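Local structure of hypothetical protein MTH938 (1IHN) at residues E55-E60 with A106-V111; S64-S69 with N96-A101. The protein is of unknown function but folds as a compact single-chain archaeal domain of the DUF498/DUF598 family, with a novel tertiary fold. All blocks are in the same frame, centred on the assembly; numbering follows the deposited sequence.

Both contacts pack a helix against the same five-stranded mixed sheet, and their centres lie about 11 Å apart. Contact 1 brings helix 52-58 to strand 105-109. Contact 2 brings helix 88-100 to strand 64-68. These two strands are parallel neighbours, joined by backbone bonds such as I108 O to G68 N at 2.8 Å. The helices cover opposite faces of the sheet. Along the chain the order is helix 52-58, strand 64-68, helix 88-100, strand 105-109, so both segments of contact 2 fall between those of contact 1. This is consistent with a layered alpha-beta-alpha core, with I65 and I67 turned to one helix and I66 to the other.

Contact 1 (E55-E60 with A106-V111); sequences EELLEE and AAIIHV
This contact is helix-on-sheet packing, in which L57 of helix 52-58 presses on A106 and I108 of strand 105-109. It is apolar and buried. L57 supplies nearly all of the 55-60 side. Its CG stands beside the backbone N and anti to the carbonyl carbon (chi1 -66°), and CD1 then continues the chain in extended form. This puts L57 CD1 against I108, 3.7 Å from I108 CG1 and 4.0 Å from I108 CD1, and the two side chains cross obliquely. The other branch, L57 CD2, rests 4.0 Å from A106 CB. The methyl of A106 thus sits under the leucine fork, with CD1 almost as near. A107, between these two strand residues, points its CB away from the helix. After L57 the chain turns, and E60 N bonds to L57 O at 2.9 Å. The carboxylate of E60 does not join the apolar patch. It is held by H26 ND1 and V27 N, just after strand 23-25. L57 also touches V24 and H26, so this one leucine bridges strands 23-25 and 105-109. Strand 105-109 lies between strands 23-25 and 64-68: A107 pairs with V25, while A106 and I108 pair with strand 64-68.

Contact 2 (S64-S69 with N96-A101); sequences SIIIGS and NEERSA
S64 and I66 of strand 64-68 meet E98 of helix 88-100. The helix belongs to a beta-alpha-beta crossover: it links parallel strands 84-86 and 105-109, with strand 64-68 between them. The side chains of E98 and I66 point at one another from helix and strand. The E98 chain leaves the helix with CG beside the backbone N (chi1 -72°) and is extended beyond CG, which carries its carboxylate out to the strand. There S64 OG donates a hydrogen bond of 2.7 Å to E98 OE1. It arrives on the syn side of that oxygen, 24° out of the carboxylate plane. I66 CD1 lies on the other side of this plane, 3.9 Å from E98 OE1 and 4.0 Å from E98 OE2. The acid group thus has a hydroxyl at one oxygen and a methyl against both. With an alanine at E98, the S64 hydroxyl would probably lose this acceptor and a gap would open beside the I66 methyl. I66 also packs on A91, R94 and Y95 of the same helix, while E98 touches V105. Near the helix end, S100 N and S100 OG reach N96 O from the two sides of its carbonyl plane, and each bond measures 2.7 Å.

Contact 1 (E55-E60 with A106-V111)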
loop_
_atom_site.group_PDB
_atom_site.type_symbol
_atom_site.label_atom_id
_atom_site.label_comp_id
_atom_site.label_asym_id
_atom_site.label_seq_id
_atom_site.Cartn_x
_atom_site.Cartn_y
_atom_site.Cartn_z
ATOM N N GLU A 55 5.407 10.261 -1.580
ATOM C CA GLU A 55 5.187 11.684 -1.808
ATOM C C GLU A 55 3.754 12.045 -2.204
ATOM O O GLU A 55 3.198 13.021 -1.690
ATOM C CB GLU A 55 6.173 12.204 -2.862
ATOM C CG GLU A 55 6.205 13.726 -2.989
ATOM C CD GLU A 55 7.427 14.234 -3.743
ATOM O OE1 GLU A 55 7.641 13.810 -4.900
ATOM O OE2 GLU A 55 8.173 15.064 -3.181
ATOM N N GLU A 56 3.150 11.270 -3.101
ATOM C CA GLU A 56 1.789 11.572 -3.522
ATOM C C GLU A 56 0.795 11.410 -2.374
ATOM O O GLU A 56 -0.269 12.019 -2.378
ATOM C CB GLU A 56 1.372 10.691 -4.711
ATOM C CG GLU A 56 1.133 9.214 -4.405
ATOM C CD GLU A 56 0.515 8.473 -5.594
ATOM O OE1 GLU A 56 -0.540 8.915 -6.087
ATOM O OE2 GLU A 56 1.076 7.449 -6.037
ATOM N N LEU A 57 1.145 10.596 -1.384
ATOM C CA LEU A 57 0.257 10.380 -0.248
ATOM C C LEU A 57 0.417 11.443 0.836
ATOM O O LEU A 57 -0.556 11.826 1.483
ATOM C CB LEU A 57 0.496 8.992 0.356
ATOM C CG LEU A 57 0.119 7.810 -0.545
ATOM C CD1 LEU A 57 0.379 6.496 0.192
ATOM C CD2 LEU A 57 -1.357 7.921 -0.951
ATOM N N LEU A 58 1.642 11.922 1.022
ATOM C CA LEU A 58 1.933 12.931 2.034
ATOM C C LEU A 58 1.103 14.197 1.849
ATOM O O LEU A 58 0.862 14.941 2.802
ATOM C CB LEU A 58 3.424 13.280 2.003
ATOM C CG LEU A 58 4.386 12.110 2.225
ATOM C CD1 LEU A 58 5.819 12.586 2.067
ATOM C CD2 LEU A 58 4.167 11.518 3.610
ATOM N N GLU A 59 0.662 14.432 0.619
ATOM C CA GLU A 59 -0.137 15.610 0.295
ATOM C C GLU A 59 -1.551 15.499 0.869
ATOM O O GLU A 59 -2.180 16.500 1.213
ATOM C CB GLU A 59 -0.209 15.767 -1.225
ATOM C CG GLU A 59 1.141 15.638 -1.915
ATOM C CD GLU A 59 1.018 15.492 -3.421
ATOM O OE1 GLU A 59 0.361 14.528 -3.873
ATOM O OE2 GLU A 59 1.581 16.333 -4.153
ATOM N N GLU A 60 -2.046 14.270 0.963
ATOM C CA GLU A 60 -3.380 14.014 1.485
ATOM C C GLU A 60 -3.404 14.108 3.005
ATOM O O GLU A 60 -4.453 13.948 3.629
ATOM C CB GLU A 60 -3.843 12.627 1.040
ATOM C CG GLU A 60 -4.216 12.555 -0.430
ATOM C CD GLU A 60 -4.181 11.140 -0.978
ATOM O OE1 GLU A 60 -4.708 10.219 -0.317
ATOM O OE2 GLU A 60 -3.626 10.955 -2.081
ATOM N N ALA A 106 -4.049 5.745 4.430
ATOM C CA ALA A 106 -3.687 5.570 3.036
ATOM C C ALA A 106 -2.758 4.364 2.995
ATOM O O ALA A 106 -2.132 4.023 4.000
ATOM C CB ALA A 106 -2.976 6.807 2.516
ATOM N N ALA A 107 -2.665 3.715 1.843
ATOM C CA ALA A 107 -1.804 2.551 1.736
ATOM C C ALA A 107 -1.253 2.306 0.345
ATOM O O ALA A 107 -1.783 2.791 -0.653
ATOM C CB ALA A 107 -2.560 1.304 2.213
ATOM N N ILE A 108 -0.154 1.564 0.307
ATOM C CA ILE A 108 0.484 1.161 -0.932
ATOM C C ILE A 108 0.609 -0.339 -0.717
ATOM O O ILE A 108 1.272 -0.789 0.218
ATOM C CB ILE A 108 1.888 1.781 -1.114
ATOM C CG1 ILE A 108 1.783 3.308 -1.180
ATOM C CG2 ILE A 108 2.526 1.226 -2.379
ATOM C CD1 ILE A 108 3.092 4.021 -1.480
ATOM N N ILE A 109 -0.056 -1.103 -1.574
ATOM C CA ILE A 109 -0.073 -2.549 -1.472
ATOM C C ILE A 109 0.662 -3.259 -2.596
ATOM O O ILE A 109 0.465 -2.954 -3.772
ATOM C CB ILE A 109 -1.528 -3.071 -1.469
ATOM C CG1 ILE A 109 -2.328 -2.401 -0.344
ATOM C CG2 ILE A 109 -1.533 -4.593 -1.364
ATOM C CD1 ILE A 109 -1.905 -2.792 1.059
ATOM N N HIS A 110 1.503 -4.216 -2.216
ATOM C CA HIS A 110 2.254 -5.030 -3.168
ATOM C C HIS A 110 1.547 -6.386 -3.132
ATOM O O HIS A 110 1.483 -7.027 -2.080
ATOM C CB HIS A 110 3.709 -5.158 -2.708
ATOM C CG HIS A 110 4.575 -5.962 -3.629
ATOM N ND1 HIS A 110 4.654 -5.718 -4.982
ATOM C CD2 HIS A 110 5.439 -6.975 -3.376
ATOM C CE1 HIS A 110 5.533 -6.544 -5.525
ATOM N NE2 HIS A 110 6.023 -7.316 -4.574
ATOM N N VAL A 111 1.009 -6.818 -4.269
ATOM C CA VAL A 111 0.274 -8.084 -4.320
ATOM C C VAL A 111 1.071 -9.376 -4.499
ATOM O O VAL A 111 0.520 -10.461 -4.331
ATOM C CB VAL A 111 -0.819 -8.045 -5.412
ATOM C CG1 VAL A 111 -1.906 -7.064 -5.010
ATOM C CG2 VAL A 111 -0.209 -7.655 -6.756
#

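Contact 2 (S64-S69 with N96-A101)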
loop_
_atom_site.group_PDB
_atom_site.type_symbol
_atom_site.label_atom_id
_atom_site.label_comp_id
_atom_site.label_asym_id
_atom_site.label_seq_id
_atom_site.Cartn_x
_atom_site.Cartn_y
_atom_site.Cartn_z
ATOM N N SER A 64 -1.889 7.993 9.049
ATOM C CA SER A 64 -1.184 6.724 9.008
ATOM C C SER A 64 -1.039 6.191 7.596
ATOM O O SER A 64 -1.989 6.201 6.805
ATOM C CB SER A 64 -1.925 5.690 9.863
ATOM O OG SER A 64 -1.400 4.384 9.675
ATOM N N ILE A 65 0.162 5.719 7.288
ATOM C CA ILE A 65 0.444 5.147 5.986
ATOM C C ILE A 65 0.829 3.696 6.189
ATOM O O ILE A 65 1.775 3.391 6.915
ATOM C CB ILE A 65 1.602 5.870 5.272
ATOM C CG1 ILE A 65 1.169 7.285 4.869
ATOM C CG2 ILE A 65 2.023 5.069 4.050
ATOM C CD1 ILE A 65 2.232 8.076 4.118
ATOM N N ILE A 66 0.085 2.802 5.553
ATOM C CA ILE A 66 0.357 1.386 5.659
ATOM C C ILE A 66 0.930 0.891 4.345
ATOM O O ILE A 66 0.405 1.185 3.273
ATOM C CB ILE A 66 -0.926 0.592 5.969
ATOM C CG1 ILE A 66 -1.540 1.094 7.282
ATOM C CG2 ILE A 66 -0.608 -0.897 6.045
ATOM C CD1 ILE A 66 -2.816 0.390 7.683
ATOM N N ILE A 67 2.017 0.140 4.434
ATOM C CA ILE A 67 2.653 -0.410 3.254
ATOM C C ILE A 67 2.586 -1.927 3.304
ATOM O O ILE A 67 3.096 -2.551 4.239
ATOM C CB ILE A 67 4.127 0.026 3.162
ATOM C CG1 ILE A 67 4.201 1.546 3.011
ATOM C CG2 ILE A 67 4.817 -0.675 1.991
ATOM C CD1 ILE A 67 5.607 2.092 2.964
ATOM N N GLY A 68 1.924 -2.511 2.312
ATOM C CA GLY A 68 1.833 -3.954 2.231
ATOM C C GLY A 68 3.053 -4.424 1.461
ATOM O O GLY A 68 3.120 -4.268 0.235
ATOM N N SER A 69 4.025 -4.989 2.178
ATOM C CA SER A 69 5.263 -5.462 1.568
ATOM C C SER A 69 5.089 -6.721 0.697
ATOM O O SER A 69 6.078 -7.317 0.242
ATOM C CB SER A 69 6.318 -5.717 2.650
ATOM O OG SER A 69 5.842 -6.678 3.580
ATOM N N ASN A 96 -8.020 -1.920 7.514
ATOM C CA ASN A 96 -9.442 -1.999 7.824
ATOM C C ASN A 96 -9.671 -1.532 9.251
ATOM O O ASN A 96 -10.665 -0.868 9.543
ATOM C CB ASN A 96 -9.973 -3.429 7.635
ATOM C CG ASN A 96 -10.141 -3.808 6.164
ATOM O OD1 ASN A 96 -10.272 -2.940 5.289
ATOM N ND2 ASN A 96 -10.159 -5.108 5.887
ATOM N N GLU A 97 -8.733 -1.867 10.133
ATOM C CA GLU A 97 -8.813 -1.471 11.535
ATOM C C GLU A 97 -8.910 0.036 11.684
ATOM O O GLU A 97 -9.870 0.555 12.248
ATOM C CB GLU A 97 -7.574 -1.940 12.295
ATOM C CG GLU A 97 -7.718 -3.254 13.020
ATOM C CD GLU A 97 -6.441 -3.631 13.739
ATOM O OE1 GLU A 97 -5.923 -2.788 14.502
ATOM O OE2 GLU A 97 -5.955 -4.764 13.541
ATOM N N GLU A 98 -7.894 0.729 11.187
ATOM C CA GLU A 98 -7.831 2.182 11.270
ATOM C C GLU A 98 -8.942 2.875 10.490
ATOM O O GLU A 98 -9.535 3.840 10.971
ATOM C CB GLU A 98 -6.456 2.654 10.799
ATOM C CG GLU A 98 -5.350 2.327 11.787
ATOM C CD GLU A 98 -3.975 2.302 11.154
ATOM O OE1 GLU A 98 -3.705 3.153 10.281
ATOM O OE2 GLU A 98 -3.157 1.439 11.537
ATOM N N ARG A 99 -9.226 2.388 9.287
ATOM C CA ARG A 99 -10.289 2.970 8.474
ATOM C C ARG A 99 -11.608 2.789 9.235
ATOM O O ARG A 99 -12.432 3.696 9.287
ATOM C CB ARG A 99 -10.351 2.273 7.111
ATOM C CG ARG A 99 -11.441 2.769 6.164
ATOM C CD ARG A 99 -11.299 4.241 5.814
ATOM N NE ARG A 99 -11.593 5.090 6.960
ATOM C CZ ARG A 99 -11.753 6.407 6.896
ATOM N NH1 ARG A 99 -11.647 7.034 5.731
ATOM N NH2 ARG A 99 -12.030 7.094 7.996
ATOM N N SER A 100 -11.790 1.617 9.840
ATOM C CA SER A 100 -12.998 1.341 10.616
ATOM C C SER A 100 -13.118 2.304 11.794
ATOM O O SER A 100 -14.220 2.699 12.175
ATOM C CB SER A 100 -12.987 -0.097 11.142
ATOM O OG SER A 100 -13.268 -1.021 10.108
ATOM N N ALA A 101 -11.982 2.681 12.370
ATOM C CA ALA A 101 -11.981 3.599 13.500
ATOM C C ALA A 101 -12.133 5.052 13.049
ATOM O O ALA A 101 -12.203 5.954 13.877
ATOM C CB ALA A 101 -10.701 3.431 14.307
#